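Trehalose-6-phosphate phosphatase (Neosartorya fumigata, PDB 5DXL) belongs to the trehalose-phosphatase family of the HAD clan, whose core is a mainly parallel beta sheet packed between helices. Local coordinates at residues G67-F72 and S86-C91; D26-L31 and Q39-S44; A9-Q14 and H237-T242. All coordinates share one frame; numbering follows the deposited sequence. Where two conformers were deposited one is given.

Contact 1: G67-F72 and S86-C91; sequences GRDQAF and SAEHGC
Two hydrogen bonds tie Glu88 to the loop before helix 70-77 and to the first residue of the helix. Glu88 N donates to Arg68 O at 2.8 Å, a somewhat bent bond. The carboxylate then reaches back to the helix: Glu88 OE2 accepts from Gln70 N at 2.9 Å in a nearly straight bond (N-H...O 172°), using the anti lone pair. The Glu88 chain runs extended beyond CG, which carries the carboxylate past Asp69 to this amide. The Asp69 side chain, at the N-cap, makes no capping bond; the amide of Gln70 is met by Glu88 instead. A water accepts from Ala71 N and gives only a weak bond to Glu88 OE2.

Asp69 OD1 lies 4.3 Å from Glu88 OE2, a pairing of like charges that is probably eased by the salt bridge from Glu88 OE1 to Arg136.

Van der Waals contacts complete the fit. Glu88 CG lies 3.5 Å from Asp69 CA, and Ala87 CB packs 3.6 Å from Gln70 CA. The His89 ring offers a face to Gly67, whose CA forms a CH-pi contact 3.7 Å from the ring centroid.

The contact belongs to the beta-alpha-beta unit of strand 60-65, helix 70-77 and strand 84-87, joining the start of the helix to the end of the last strand. Ala87 also touches Leu73 of that helix, and Ser86 is backbone-bonded to Ile64.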
# COMPACT_ATOMS: atom_id res chain seq x y z
N GLY A 67 -1.54 6.28 0.27
CA GLY A 67 -2.41 6.98 -0.65
C GLY A 67 -2.10 8.47 -0.75
O GLY A 67 -2.63 9.16 -1.62
N ARG A 68 -1.25 8.95 0.14
CA ARG A 68 -0.94 10.38 0.19
C ARG A 68 -0.25 10.88 -1.06
O ARG A 68 0.45 10.12 -1.74
CB ARG A 68 -0.05 10.69 1.40
CG ARG A 68 -0.70 10.51 2.74
CD ARG A 68 -1.52 11.72 3.13
NE ARG A 68 -1.82 11.68 4.55
CZ ARG A 68 -2.16 12.74 5.27
NH1 ARG A 68 -2.27 13.93 4.70
NH2 ARG A 68 -2.39 12.59 6.57
N ASP A 69 -0.42 12.17 -1.33
CA ASP A 69 0.27 12.83 -2.44
C ASP A 69 1.78 12.68 -2.35
O ASP A 69 2.35 12.63 -1.26
CB ASP A 69 -0.04 14.34 -2.46
CG ASP A 69 -1.48 14.65 -2.81
OD1 ASP A 69 -2.24 13.75 -3.22
OD2 ASP A 69 -1.83 15.84 -2.69
N GLN A 70 2.42 12.66 -3.51
CA GLN A 70 3.87 12.72 -3.60
C GLN A 70 4.41 13.90 -2.80
O GLN A 70 5.37 13.77 -2.04
CB GLN A 70 4.30 12.81 -5.07
CG GLN A 70 5.77 13.04 -5.32
CD GLN A 70 6.04 13.34 -6.78
OE1 GLN A 70 5.11 13.61 -7.55
NE2 GLN A 70 7.30 13.30 -7.17
N ALA A 71 3.78 15.05 -2.96
CA ALA A 71 4.27 16.26 -2.30
C ALA A 71 4.20 16.16 -0.77
O ALA A 71 5.05 16.72 -0.07
CB ALA A 71 3.49 17.48 -2.79
N PHE A 72 3.21 15.42 -0.26
CA PHE A 72 3.06 15.24 1.17
C PHE A 72 4.16 14.35 1.72
O PHE A 72 4.82 14.69 2.71
CB PHE A 72 1.69 14.63 1.51
CG PHE A 72 1.47 14.41 2.98
CD1 PHE A 72 1.83 13.21 3.58
CD2 PHE A 72 0.89 15.40 3.76
CE1 PHE A 72 1.63 13.00 4.93
CE2 PHE A 72 0.68 15.20 5.12
CZ PHE A 72 1.05 14.00 5.70
N SER A 86 6.26 5.24 -1.70
CA SER A 86 5.26 4.94 -2.72
C SER A 86 4.06 5.83 -2.44
O SER A 86 3.45 5.72 -1.37
CB SER A 86 4.88 3.46 -2.71
OG SER A 86 3.76 3.21 -3.56
N ALA A 87 3.76 6.74 -3.35
CA ALA A 87 2.73 7.75 -3.13
C ALA A 87 1.61 7.64 -4.14
O ALA A 87 1.79 7.05 -5.21
CB ALA A 87 3.34 9.16 -3.17
N GLU A 88 0.46 8.21 -3.78
CA GLU A 88 -0.68 8.35 -4.69
C GLU A 88 -1.09 7.01 -5.27
O GLU A 88 -1.27 6.85 -6.48
CB GLU A 88 -0.35 9.37 -5.80
CG GLU A 88 -0.10 10.74 -5.22
CD GLU A 88 0.07 11.85 -6.26
OE1 GLU A 88 -0.63 11.81 -7.30
OE2 GLU A 88 0.91 12.75 -6.02
N HIS A 89 -1.23 6.03 -4.38
CA HIS A 89 -1.72 4.70 -4.76
C HIS A 89 -0.88 4.07 -5.87
O HIS A 89 -1.41 3.65 -6.90
CB HIS A 89 -3.20 4.79 -5.16
CG HIS A 89 -4.07 5.38 -4.09
ND1 HIS A 89 -4.39 6.72 -4.04
CD2 HIS A 89 -4.67 4.81 -3.02
CE1 HIS A 89 -5.16 6.95 -2.99
NE2 HIS A 89 -5.34 5.81 -2.35
N GLY A 90 0.43 4.04 -5.66
CA GLY A 90 1.34 3.35 -6.55
C GLY A 90 1.73 4.13 -7.80
O GLY A 90 2.34 3.57 -8.70
N CYS A 91 1.36 5.40 -7.87
CA CYS A 91 1.64 6.16 -9.08
C CYS A 91 2.99 6.87 -9.07
O CYS A 91 3.52 7.19 -10.12
CB CYS A 91 0.52 7.17 -9.31
SG CYS A 91 -1.00 6.37 -9.83
O HOH W 1 1.90 15.77 -5.09

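Contact 2: D26-L31 and Q39-S44; sequences DYDGTL and QAAIPS
Tyr27 is sent across to Ala41 by its first torsion: CG stands anti to the backbone N (chi1 177°), and the ring carries OH to the far chain. Asp28 takes the other course, with CG beside its backbone N (chi1 -70°). Its carboxylate is held by a salt bridge from OD2 to Arg68 NE, and the approach of Asp28 OD1 to Ala41 CB, at 3.5 Å, is only van der Waals contact. The phenol is held by a short hydrogen bond, Tyr27 OH donating to Ala41 O at 2.5 Å. The carbonyl oxygen lies at the ring edge, in the plane of the ring, while the hydroxyl is tilted 26° from the carbonyl plane.

Pro43 closes round the same hydroxyl. Its CD comes to 3.2 Å from Tyr27 OH, and the two side chains cross at about a right angle. Pro43 N is also near, but as a tertiary amide nitrogen it carries no hydrogen, so the polar link from Tyr27 to this chain runs through Ala41 O.

The backbone of Tyr27 is fixed as well. Tyr27 O accepts from both Thr30 N and Leu31 N, the latter at 2.8 Å, and Tyr27 N donates to Asp26 OD1, approaching from above the carboxylate plane. This tight turn belongs to the DxDGT signature of the HAD clan, here Asp26 to Thr30.

Both segments lie in the loop between strand 21-25 and helix 45-56. Tyr27 packs on Ile64 of strand 60-65 and Met77 of helix 70-77, where Trp76 meets Pro43. Ser44 caps the coming helix through Val47 N, and Leu31 leans on helix 259-270.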
# COMPACT_ATOMS: atom_id res chain seq x y z
N ASP A 26 1.92 0.93 5.60
CA ASP A 26 0.95 1.97 5.28
C ASP A 26 1.24 3.12 6.24
O ASP A 26 1.88 2.92 7.28
CB ASP A 26 -0.49 1.43 5.41
CG ASP A 26 -1.54 2.33 4.75
OD1 ASP A 26 -1.21 3.40 4.21
OD2 ASP A 26 -2.72 1.94 4.77
N TYR A 27 0.80 4.33 5.90
CA TYR A 27 1.06 5.47 6.78
C TYR A 27 -0.19 5.80 7.63
O TYR A 27 -0.23 5.49 8.82
CB TYR A 27 1.52 6.70 5.98
CG TYR A 27 1.69 7.89 6.87
CD1 TYR A 27 2.69 7.89 7.84
CD2 TYR A 27 0.84 8.98 6.80
CE1 TYR A 27 2.85 8.96 8.71
CE2 TYR A 27 0.98 10.06 7.66
CZ TYR A 27 1.99 10.03 8.61
OH TYR A 27 2.14 11.09 9.47
N ASP A 28 -1.19 6.41 7.02
CA ASP A 28 -2.40 6.77 7.77
C ASP A 28 -3.08 5.55 8.37
O ASP A 28 -3.20 4.52 7.71
CB ASP A 28 -3.38 7.52 6.87
CG ASP A 28 -2.89 8.89 6.51
OD1 ASP A 28 -2.92 9.78 7.40
OD2 ASP A 28 -2.46 9.10 5.36
N GLY A 29 -3.51 5.66 9.62
CA GLY A 29 -4.13 4.54 10.30
C GLY A 29 -3.19 3.45 10.80
O GLY A 29 -3.62 2.53 11.51
N THR A 30 -1.92 3.55 10.43
CA THR A 30 -0.95 2.50 10.70
C THR A 30 0.21 3.06 11.52
O THR A 30 0.44 2.61 12.63
CB THR A 30 -0.44 1.87 9.38
OG1 THR A 30 -1.54 1.28 8.68
CG2 THR A 30 0.58 0.77 9.67
N LEU A 31 0.89 4.08 11.00
CA LEU A 31 1.95 4.75 11.74
C LEU A 31 1.41 5.92 12.55
O LEU A 31 2.07 6.41 13.46
CB LEU A 31 3.05 5.24 10.78
CG LEU A 31 3.86 4.14 10.11
CD1 LEU A 31 4.70 4.68 8.94
CD2 LEU A 31 4.75 3.48 11.16
N GLN A 39 -3.92 17.13 7.68
CA GLN A 39 -2.80 17.86 8.26
C GLN A 39 -2.54 17.49 9.72
O GLN A 39 -1.41 17.59 10.20
CB GLN A 39 -3.05 19.36 8.14
CG GLN A 39 -2.91 19.88 6.73
CD GLN A 39 -1.47 19.87 6.26
OE1 GLN A 39 -1.01 18.93 5.60
NE2 GLN A 39 -0.73 20.92 6.62
N ALA A 40 -3.59 17.08 10.42
CA ALA A 40 -3.46 16.61 11.80
C ALA A 40 -2.71 15.27 11.84
O ALA A 40 -2.32 14.80 12.91
CB ALA A 40 -4.83 16.46 12.46
N ALA A 41 -2.52 14.67 10.67
CA ALA A 41 -1.79 13.41 10.58
C ALA A 41 -0.41 13.63 9.97
O ALA A 41 0.20 12.69 9.48
CB ALA A 41 -2.57 12.37 9.77
N ILE A 42 0.04 14.88 9.97
CA ILE A 42 1.45 15.19 9.74
C ILE A 42 2.23 14.46 10.81
O ILE A 42 1.86 14.52 11.99
CB ILE A 42 1.70 16.71 9.80
CG1 ILE A 42 1.33 17.35 8.46
CG2 ILE A 42 3.14 17.01 10.16
CD1 ILE A 42 1.15 18.84 8.53
N PRO A 43 3.28 13.72 10.41
CA PRO A 43 3.96 12.84 11.35
C PRO A 43 4.50 13.62 12.52
O PRO A 43 5.17 14.65 12.34
CB PRO A 43 5.10 12.23 10.52
CG PRO A 43 5.31 13.20 9.39
CD PRO A 43 3.92 13.69 9.08
N SER A 44 4.18 13.15 13.72
CA SER A 44 4.77 13.67 14.93
C SER A 44 6.28 13.52 14.87
O SER A 44 6.80 12.72 14.08
CB SER A 44 4.23 12.94 16.15
OG SER A 44 4.86 11.68 16.28

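Contact 3: A9-Q14 and H237-T242; sequences AKLLKQ and HVFSVT
Leu11 CD1 sits over a face of the Phe239 ring in a CH-pi contact, 3.6 Å from the centroid and 15° off the ring normal. It is displaced toward the rim, with Phe239 CG its nearest ring atom. Around the rest of the ring the helix makes looser contacts: Gln14 CB lies at the edge, near the ring plane, 4.1 Å from Phe239 CE1, and Lys10 O stands 4.0 Å from Phe239 CZ.

A second pair joins Gln14 to His237. The glutamine chain, CG anti to the backbone N, bends at chi2, which brings the amide alongside the imidazole; the two planes are 15° apart. Gln14 NE2 approaches His237 ND1 to 3.3 Å, yet the angle is too poor for a hydrogen bond. Gln14 NE2 instead donates to Glu210 O.

What positions these groups lies one layer out. Strand 238-243 is bonded through Phe239 to Val212 and Cys214 of strand 211-216, and the Phe239 side chain packs on Leu213. Leu11 is backed by Thr265, Met268 and Leu269 of helix 259-270 and by Phe211. The segments of helix 8-17 and the strand run at 139° to each other, their axes 10.2 Å apart at the closest, so aromatic and leucine side chains span the gap.

Chemically, then, the attachment of the helix to the sheet here rests on apolar and CH-pi contact, while the Gln14 amide, though close to His237, gives its hydrogen bond to the Glu210 carbonyl, just before strand 211-216.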
# COMPACT_ATOMS: atom_id res chain seq x y z
N ALA A 9 8.51 -10.95 21.05
CA ALA A 9 9.73 -11.72 21.29
C ALA A 9 10.17 -12.47 20.03
O ALA A 9 11.35 -12.46 19.67
CB ALA A 9 9.54 -12.70 22.45
N LYS A 10 9.22 -13.12 19.35
CA LYS A 10 9.52 -13.81 18.10
C LYS A 10 10.01 -12.83 17.03
O LYS A 10 10.92 -13.14 16.26
CB LYS A 10 8.30 -14.56 17.57
CG LYS A 10 8.02 -15.86 18.28
CD LYS A 10 6.90 -16.61 17.58
CE LYS A 10 6.62 -17.95 18.25
NZ LYS A 10 5.38 -18.59 17.69
N LEU A 11 9.37 -11.67 16.98
CA LEU A 11 9.74 -10.64 16.01
C LEU A 11 11.18 -10.19 16.22
O LEU A 11 11.96 -10.12 15.26
CB LEU A 11 8.80 -9.44 16.13
CG LEU A 11 8.98 -8.35 15.07
CD1 LEU A 11 8.36 -8.78 13.75
CD2 LEU A 11 8.40 -7.03 15.55
N LEU A 12 11.51 -9.87 17.46
CA LEU A 12 12.83 -9.36 17.79
C LEU A 12 13.90 -10.42 17.50
O LEU A 12 14.97 -10.11 16.96
CB LEU A 12 12.89 -8.93 19.25
CG LEU A 12 14.23 -8.39 19.72
CD1 LEU A 12 14.60 -7.15 18.92
CD2 LEU A 12 14.20 -8.10 21.22
N LYS A 13 13.60 -11.67 17.82
CA LYS A 13 14.54 -12.75 17.58
C LYS A 13 14.87 -12.90 16.09
O LYS A 13 16.04 -13.02 15.71
CB LYS A 13 14.00 -14.07 18.14
CG LYS A 13 14.98 -15.23 18.06
CD LYS A 13 14.35 -16.54 18.53
CE LYS A 13 15.35 -17.68 18.45
NZ LYS A 13 14.72 -19.00 18.68
N GLN A 14 13.86 -12.87 15.24
CA GLN A 14 14.12 -13.01 13.81
C GLN A 14 14.79 -11.75 13.24
O GLN A 14 15.61 -11.84 12.34
CB GLN A 14 12.84 -13.35 13.05
CG GLN A 14 13.06 -13.74 11.60
CD GLN A 14 14.03 -14.92 11.44
OE1 GLN A 14 14.18 -15.75 12.34
NE2 GLN A 14 14.69 -14.99 10.28
N HIS A 237 9.81 -16.14 8.59
CA HIS A 237 10.57 -14.96 8.18
C HIS A 237 9.65 -13.77 7.89
O HIS A 237 10.12 -12.64 7.73
CB HIS A 237 11.40 -15.25 6.92
CG HIS A 237 12.52 -16.21 7.12
ND1 HIS A 237 12.74 -16.86 8.32
CD2 HIS A 237 13.50 -16.62 6.28
CE1 HIS A 237 13.81 -17.64 8.21
NE2 HIS A 237 14.28 -17.51 6.98
N VAL A 238 8.35 -14.03 7.81
CA VAL A 238 7.39 -13.02 7.36
C VAL A 238 6.37 -12.71 8.44
O VAL A 238 5.74 -13.62 8.98
CB VAL A 238 6.65 -13.47 6.09
CG1 VAL A 238 5.59 -12.45 5.69
CG2 VAL A 238 7.63 -13.69 4.95
N PHE A 239 6.20 -11.43 8.75
CA PHE A 239 5.24 -10.97 9.73
C PHE A 239 4.29 -9.99 9.06
O PHE A 239 4.59 -8.78 8.97
CB PHE A 239 5.93 -10.33 10.93
CG PHE A 239 6.92 -11.23 11.62
CD1 PHE A 239 8.21 -11.36 11.14
CD2 PHE A 239 6.55 -11.94 12.75
CE1 PHE A 239 9.12 -12.19 11.77
CE2 PHE A 239 7.46 -12.77 13.39
CZ PHE A 239 8.75 -12.90 12.89
N SER A 240 3.16 -10.50 8.59
CA SER A 240 2.07 -9.68 8.07
C SER A 240 1.16 -9.34 9.24
O SER A 240 0.62 -10.23 9.90
CB SER A 240 1.29 -10.41 6.98
OG SER A 240 2.06 -10.53 5.78
N VAL A 241 1.02 -8.04 9.49
CA VAL A 241 0.37 -7.57 10.70
C VAL A 241 -0.67 -6.52 10.38
O VAL A 241 -0.34 -5.47 9.83
CB VAL A 241 1.40 -6.96 11.68
CG1 VAL A 241 0.74 -6.64 13.03
CG2 VAL A 241 2.61 -7.88 11.88
N THR A 242 -1.93 -6.79 10.70
CA THR A 242 -2.96 -5.76 10.55
C THR A 242 -3.04 -4.90 11.80
O THR A 242 -2.70 -5.35 12.89
CB THR A 242 -4.35 -6.38 10.24
OG1 THR A 242 -5.24 -5.34 9.83
CG2 THR A 242 -4.93 -7.11 11.47

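Contacts 1 and 2 form one neighbourhood, their centres 13 Å apart, and they touch: Arg68 NE makes a 2.8 Å salt bridge to Asp28 OD2, and Phe72 packs against both Tyr27 and Ile42. The loop after strand 21-25 is thereby clasped to the start of helix 70-77. Contact 3 stands apart, its centre 27 Å from that of contact 1 and 22 Å from that of contact 2. Contacts 1 and 3 nevertheless reach the same sheet, at strands 84-87 and 238-243. Both segments of contact 2 come earlier in the chain than those of contact 1, and all four fall within the 222 residues that separate the segments of contact 3, which brings the N-terminal helix 8-17 against a late strand.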